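Side-chain contacts in cocosin 1 acidic chain (Cocos nucifera, PDB 5WPW), which serves as a seed storage protein of coconut, an 11S globulin that assembles into hexamers as a nutrient reservoir and is a potential food allergen: residues Arg259-Asn264 / Ile270-Ser275; Thr329-Glu334 / Gln339-Pro344. The protein carries 2 engineered substitutions. All blocks are in the same frame, centred on the assembly; numbering follows the deposited sequence.

Contact 1 (Arg259-Asn264 / Ile270-Ser275)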
loop_
_atom_site.group_PDB
_atom_site.type_symbol
_atom_site.label_atom_id
_atom_site.label_comp_id
_atom_site.label_asym_id
_atom_site.label_seq_id
_atom_site.Cartn_x
_atom_site.Cartn_y
_atom_site.Cartn_z
ATOM N N ARG A 259 1.630 -17.611 25.338
ATOM C CA ARG A 259 1.730 -16.733 24.181
ATOM C C ARG A 259 3.092 -16.071 24.037
ATOM O O ARG A 259 3.278 -15.266 23.115
ATOM C CB ARG A 259 0.646 -15.663 24.261
ATOM C CG ARG A 259 -0.750 -16.240 24.420
ATOM C CD ARG A 259 -1.805 -15.137 24.350
ATOM N NE ARG A 259 -3.165 -15.647 24.499
ATOM C CZ ARG A 259 -3.990 -15.889 23.486
ATOM N NH1 ARG A 259 -3.607 -15.659 22.240
ATOM N NH2 ARG A 259 -5.210 -16.351 23.721
ATOM N N ALA A 260 4.035 -16.390 24.923
ATOM C CA ALA A 260 5.340 -15.749 24.936
ATOM C C ALA A 260 5.987 -15.774 23.555
ATOM O O ALA A 260 5.844 -16.746 22.800
ATOM C CB ALA A 260 6.243 -16.459 25.968
ATOM N N ASP A 261 6.657 -14.658 23.211
ATOM C CA ASP A 261 7.559 -14.589 22.072
ATOM C C ASP A 261 9.005 -14.876 22.446
ATOM O O ASP A 261 9.776 -15.330 21.599
ATOM C CB ASP A 261 7.508 -13.199 21.439
ATOM C CG ASP A 261 6.166 -12.897 20.851
ATOM O OD1 ASP A 261 5.750 -13.614 19.926
ATOM O OD2 ASP A 261 5.515 -11.962 21.338
ATOM N N VAL A 262 9.392 -14.574 23.682
ATOM C CA VAL A 262 10.743 -14.815 24.186
ATOM C C VAL A 262 10.580 -15.508 25.523
ATOM O O VAL A 262 9.749 -15.089 26.328
ATOM C CB VAL A 262 11.525 -13.503 24.364
ATOM C CG1 VAL A 262 12.900 -13.783 24.898
ATOM C CG2 VAL A 262 11.574 -12.706 23.033
ATOM N N PHE A 263 11.337 -16.582 25.756
ATOM C CA PHE A 263 11.131 -17.321 26.991
ATOM C C PHE A 263 12.415 -18.018 27.400
ATOM O O PHE A 263 13.028 -18.696 26.575
ATOM C CB PHE A 263 10.027 -18.361 26.853
ATOM C CG PHE A 263 9.975 -19.339 27.999
ATOM C CD1 PHE A 263 9.707 -18.907 29.286
ATOM C CD2 PHE A 263 10.216 -20.691 27.784
ATOM C CE1 PHE A 263 9.659 -19.804 30.338
ATOM C CE2 PHE A 263 10.179 -21.591 28.827
ATOM C CZ PHE A 263 9.894 -21.153 30.103
ATOM N N ASN A 264 12.785 -17.852 28.669
ATOM C CA ASN A 264 13.862 -18.619 29.304
ATOM C C ASN A 264 13.318 -19.131 30.632
ATOM O O ASN A 264 12.927 -18.312 31.489
ATOM C CB ASN A 264 15.100 -17.734 29.486
ATOM C CG ASN A 264 16.249 -18.448 30.169
ATOM O OD1 ASN A 264 16.052 -19.208 31.119
ATOM N ND2 ASN A 264 17.456 -18.188 29.704
ATOM N N ILE A 270 8.708 -12.569 27.461
ATOM C CA ILE A 270 8.224 -11.339 26.836
ATOM C C ILE A 270 7.220 -11.700 25.756
ATOM O O ILE A 270 7.425 -12.645 24.987
ATOM C CB ILE A 270 9.356 -10.507 26.211
ATOM C CG1 ILE A 270 10.478 -10.251 27.205
ATOM C CG2 ILE A 270 8.791 -9.198 25.647
ATOM C CD1 ILE A 270 11.615 -9.490 26.587
ATOM N N THR A 271 6.161 -10.903 25.658
ATOM C CA THR A 271 5.107 -11.106 24.677
ATOM C C THR A 271 4.848 -9.743 24.064
ATOM O O THR A 271 4.638 -8.768 24.788
ATOM C CB THR A 271 3.847 -11.685 25.335
ATOM O OG1 THR A 271 4.192 -12.903 26.000
ATOM C CG2 THR A 271 2.798 -11.983 24.300
ATOM N N THR A 272 4.956 -9.663 22.751
ATOM C CA THR A 272 4.824 -8.419 22.013
ATOM C C THR A 272 3.445 -8.339 21.373
ATOM O O THR A 272 2.895 -9.340 20.924
ATOM C CB THR A 272 5.897 -8.357 20.930
ATOM O OG1 THR A 272 7.192 -8.469 21.547
ATOM C CG2 THR A 272 5.795 -7.057 20.095
ATOM N N LEU A 273 2.919 -7.133 21.268
ATOM C CA LEU A 273 1.640 -6.929 20.590
ATOM C C LEU A 273 1.812 -5.778 19.615
ATOM O O LEU A 273 2.106 -4.660 20.034
ATOM C CB LEU A 273 0.527 -6.632 21.590
ATOM C CG LEU A 273 -0.878 -6.454 21.018
ATOM C CD1 LEU A 273 -1.239 -7.613 20.138
ATOM C CD2 LEU A 273 -1.862 -6.371 22.163
ATOM N N ASN A 274 1.685 -6.063 18.323
ATOM C CA ASN A 274 1.708 -5.018 17.301
ATOM C C ASN A 274 0.837 -5.488 16.141
ATOM O O ASN A 274 0.150 -6.514 16.242
ATOM C CB ASN A 274 3.156 -4.715 16.882
ATOM C CG ASN A 274 3.860 -5.931 16.346
ATOM O OD1 ASN A 274 3.278 -6.724 15.603
ATOM N ND2 ASN A 274 5.114 -6.116 16.749
ATOM N N SER A 275 0.893 -4.753 15.014
ATOM C CA SER A 275 -0.018 -5.034 13.909
ATOM C C SER A 275 0.227 -6.380 13.246
ATOM O O SER A 275 -0.595 -6.779 12.419
ATOM C CB SER A 275 0.024 -3.918 12.828
ATOM O OG SER A 275 1.330 -3.664 12.291
#

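Contact 2 (Thr329-Glu334 / Gln339-Pro344)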
loop_
_atom_site.group_PDB
_atom_site.type_symbol
_atom_site.label_atom_id
_atom_site.label_comp_id
_atom_site.label_asym_id
_atom_site.label_seq_id
_atom_site.Cartn_x
_atom_site.Cartn_y
_atom_site.Cartn_z
ATOM N N THR A 329 22.743 9.436 34.116
ATOM C CA THR A 329 21.723 8.564 34.682
ATOM C C THR A 329 20.480 9.397 34.938
ATOM O O THR A 329 20.476 10.245 35.830
ATOM C CB THR A 329 22.205 7.924 35.983
ATOM O OG1 THR A 329 23.458 7.268 35.774
ATOM C CG2 THR A 329 21.193 6.912 36.464
ATOM N N VAL A 330 19.420 9.182 34.163
ATOM C CA VAL A 330 18.206 9.970 34.357
ATOM C C VAL A 330 17.166 9.245 35.200
ATOM O O VAL A 330 16.158 9.861 35.590
ATOM C CB VAL A 330 17.614 10.419 33.003
ATOM C CG1 VAL A 330 18.599 11.329 32.294
ATOM C CG2 VAL A 330 17.293 9.209 32.122
ATOM N N PHE A 331 17.376 7.968 35.497
ATOM C CA PHE A 331 16.568 7.250 36.462
ATOM C C PHE A 331 17.404 6.108 37.011
ATOM O O PHE A 331 18.177 5.481 36.284
ATOM C CB PHE A 331 15.258 6.720 35.848
ATOM C CG PHE A 331 14.283 6.177 36.868
ATOM C CD1 PHE A 331 13.554 7.032 37.677
ATOM C CD2 PHE A 331 14.099 4.811 37.011
ATOM C CE1 PHE A 331 12.659 6.532 38.623
ATOM C CE2 PHE A 331 13.207 4.308 37.955
ATOM C CZ PHE A 331 12.488 5.181 38.764
ATOM N N ASP A 332 17.240 5.847 38.304
ATOM C CA ASP A 332 17.945 4.753 38.961
ATOM C C ASP A 332 17.136 4.481 40.233
ATOM O O ASP A 332 17.421 5.046 41.288
ATOM C CB ASP A 332 19.383 5.116 39.265
ATOM C CG ASP A 332 20.196 3.936 39.774
ATOM O OD1 ASP A 332 19.605 2.951 40.286
ATOM O OD2 ASP A 332 21.443 4.004 39.664
ATOM N N GLY A 333 16.106 3.658 40.100
ATOM C CA GLY A 333 15.202 3.460 41.212
ATOM C C GLY A 333 14.477 2.149 41.065
ATOM O O GLY A 333 14.623 1.435 40.070
ATOM N N GLU A 334 13.697 1.837 42.091
ATOM C CA GLU A 334 12.845 0.668 42.085
ATOM C C GLU A 334 11.548 1.017 41.368
ATOM O O GLU A 334 11.241 2.181 41.129
ATOM C CB GLU A 334 12.596 0.200 43.531
ATOM C CG GLU A 334 11.778 -1.094 43.714
ATOM C CD GLU A 334 11.685 -1.564 45.178
ATOM O OE1 GLU A 334 10.771 -1.102 45.906
ATOM O OE2 GLU A 334 12.498 -2.422 45.588
ATOM N N GLN A 339 2.952 1.709 39.880
ATOM C CA GLN A 339 3.758 2.838 39.445
ATOM C C GLN A 339 4.027 2.790 37.947
ATOM O O GLN A 339 4.098 1.722 37.331
ATOM C CB GLN A 339 5.088 2.876 40.193
ATOM C CG GLN A 339 4.897 2.706 41.687
ATOM C CD GLN A 339 6.150 2.980 42.459
ATOM O OE1 GLN A 339 7.225 2.528 42.096
ATOM N NE2 GLN A 339 6.019 3.732 43.544
ATOM N N LEU A 340 4.267 3.964 37.405
ATOM C CA LEU A 340 4.391 4.171 35.975
ATOM C C LEU A 340 5.694 4.893 35.690
ATOM O O LEU A 340 6.105 5.781 36.446
ATOM C CB LEU A 340 3.208 4.970 35.459
ATOM C CG LEU A 340 3.145 5.320 33.982
ATOM C CD1 LEU A 340 1.699 5.298 33.531
ATOM C CD2 LEU A 340 3.749 6.687 33.776
ATOM N N LEU A 341 6.330 4.525 34.583
ATOM C CA LEU A 341 7.591 5.137 34.185
ATOM C C LEU A 341 7.559 5.323 32.680
ATOM O O LEU A 341 7.346 4.353 31.951
ATOM C CB LEU A 341 8.793 4.261 34.560
ATOM C CG LEU A 341 10.185 4.795 34.231
ATOM C CD1 LEU A 341 10.453 6.062 35.054
ATOM C CD2 LEU A 341 11.299 3.731 34.456
ATOM N N ILE A 342 7.817 6.539 32.222
ATOM C CA ILE A 342 7.983 6.804 30.793
ATOM C C ILE A 342 9.460 6.731 30.427
ATOM O O ILE A 342 10.287 7.479 30.963
ATOM C CB ILE A 342 7.406 8.168 30.412
ATOM C CG1 ILE A 342 6.060 8.408 31.095
ATOM C CG2 ILE A 342 7.299 8.285 28.885
ATOM C CD1 ILE A 342 4.944 7.646 30.525
ATOM N N VAL A 343 9.790 5.873 29.469
ATOM C CA VAL A 343 11.145 5.810 28.942
ATOM C C VAL A 343 11.119 6.419 27.542
ATOM O O VAL A 343 10.506 5.854 26.624
ATOM C CB VAL A 343 11.679 4.376 28.948
ATOM C CG1 VAL A 343 13.157 4.327 28.529
ATOM C CG2 VAL A 343 11.496 3.759 30.384
ATOM N N PRO A 344 11.759 7.561 27.339
ATOM C CA PRO A 344 11.719 8.211 26.029
ATOM C C PRO A 344 12.436 7.411 24.957
ATOM O O PRO A 344 13.369 6.649 25.220
ATOM C CB PRO A 344 12.417 9.550 26.281
ATOM C CG PRO A 344 12.307 9.767 27.763
ATOM C CD PRO A 344 12.391 8.409 28.360
#

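Contact 1 (Arg259-Asn264 / Ile270-Ser275)
I270 O takes two backbone N-H groups at once, from D261 N at 2.8 Å and from V262 N at 3.0 Å, and both donors lie in its carbonyl plane. The return bond, I270 N to V262 O at 3.0 Å, makes V262 and I270 an antiparallel hydrogen-bonded pair. With D261 and V262 both facing I270, this is a classic beta bulge. It sits where the short strand 262-264 begins to pair with 268-273, in a beta hairpin at what is, within this chain, the margin of a six-stranded sheet of the second cupin unit.

One side-chain bond crosses to the neighbouring backbone. The N-H of T272 points almost perfectly straight at D261 OD2 (2.8 Å, 178° at the hydrogen) and meets it nearly along the carboxylate C-O axis. D261 CG stands beside its own backbone N (chi1 -65°), which brings the carboxylate alongside the T271-T272 backbone. K277 forms a salt bridge to the same oxygen, and K106 of a neighbouring subunit forms one to OD1; two lysines would be expected to favour the charged form.

The remaining contacts are by packing. V262 and I270 meet on one face of the sheet, CB to CB at 4.1 Å. T271 straddles the chain before the bulge: its CG2 rests 3.5 Å from R259 O, while its OG1 lies against A260 CA at 3.2 Å.

Contact 2 (Thr329-Glu334 / Gln339-Pro344)
One face of the F331 ring is covered by the branched end of L341. CD1 sits 4.0 Å from the ring centroid and only 4° off the normal, a CH-pi contact squarely over the middle. The other methyl, L341 CD2, is on the same side of the ring plane but just beyond the CD2-CE2 edge, 3.9 Å from F331 CD2, so the isopropyl fork points both methyls at the ring, with CG set back behind them. Both residues hold CG anti to the backbone N (chi1 -170° for F331, -179° for L341), and the two extended side chains reach out from their strands and cross at a slant.

The other flat groups contribute little across the gap. The Q339 amide comes no closer than 4.1 Å from its OE1 to E334 O; that OE1 accepts a hydrogen bond from R336 N, at the end of strand 329-336. The E334 carboxylate is turned to R317 in a salt bridge.

No hydrogen bond joins the two backbones; the CA atoms of F331 and V343 are 9.4 Å apart. Strand 329-336 pairs instead with 317-323, where V330 and F331 both face V322 in a classic beta bulge, while Q339, just before strand 340-343, hydrogen-bonds through its backbone to C313 of strand 309-314. L341 also touches V320 of strand 317-323. Side-chain packing between strands of two antiparallel sheets fits the beta-barrel of a cupin domain, here the second of the chain.

How the contacts relate
Contact 1 closes before contact 2 opens along the chain, and both belong to the second cupin unit. Their centres are 22 Å apart and their nearest atoms about 14 Å, so they do not touch. They share one six-stranded antiparallel sheet, at opposite margins: within this chain, strand 262-264 of contact 1 is outermost on one side, strand 340-343 of contact 2 on the other. Contact 1 stays within that sheet as a backbone-bonded hairpin, whereas contact 2 leads across to the second sheet through side chains alone. Each reaches a different neighbouring subunit, so both contacts lie close to interfaces of the hexamer.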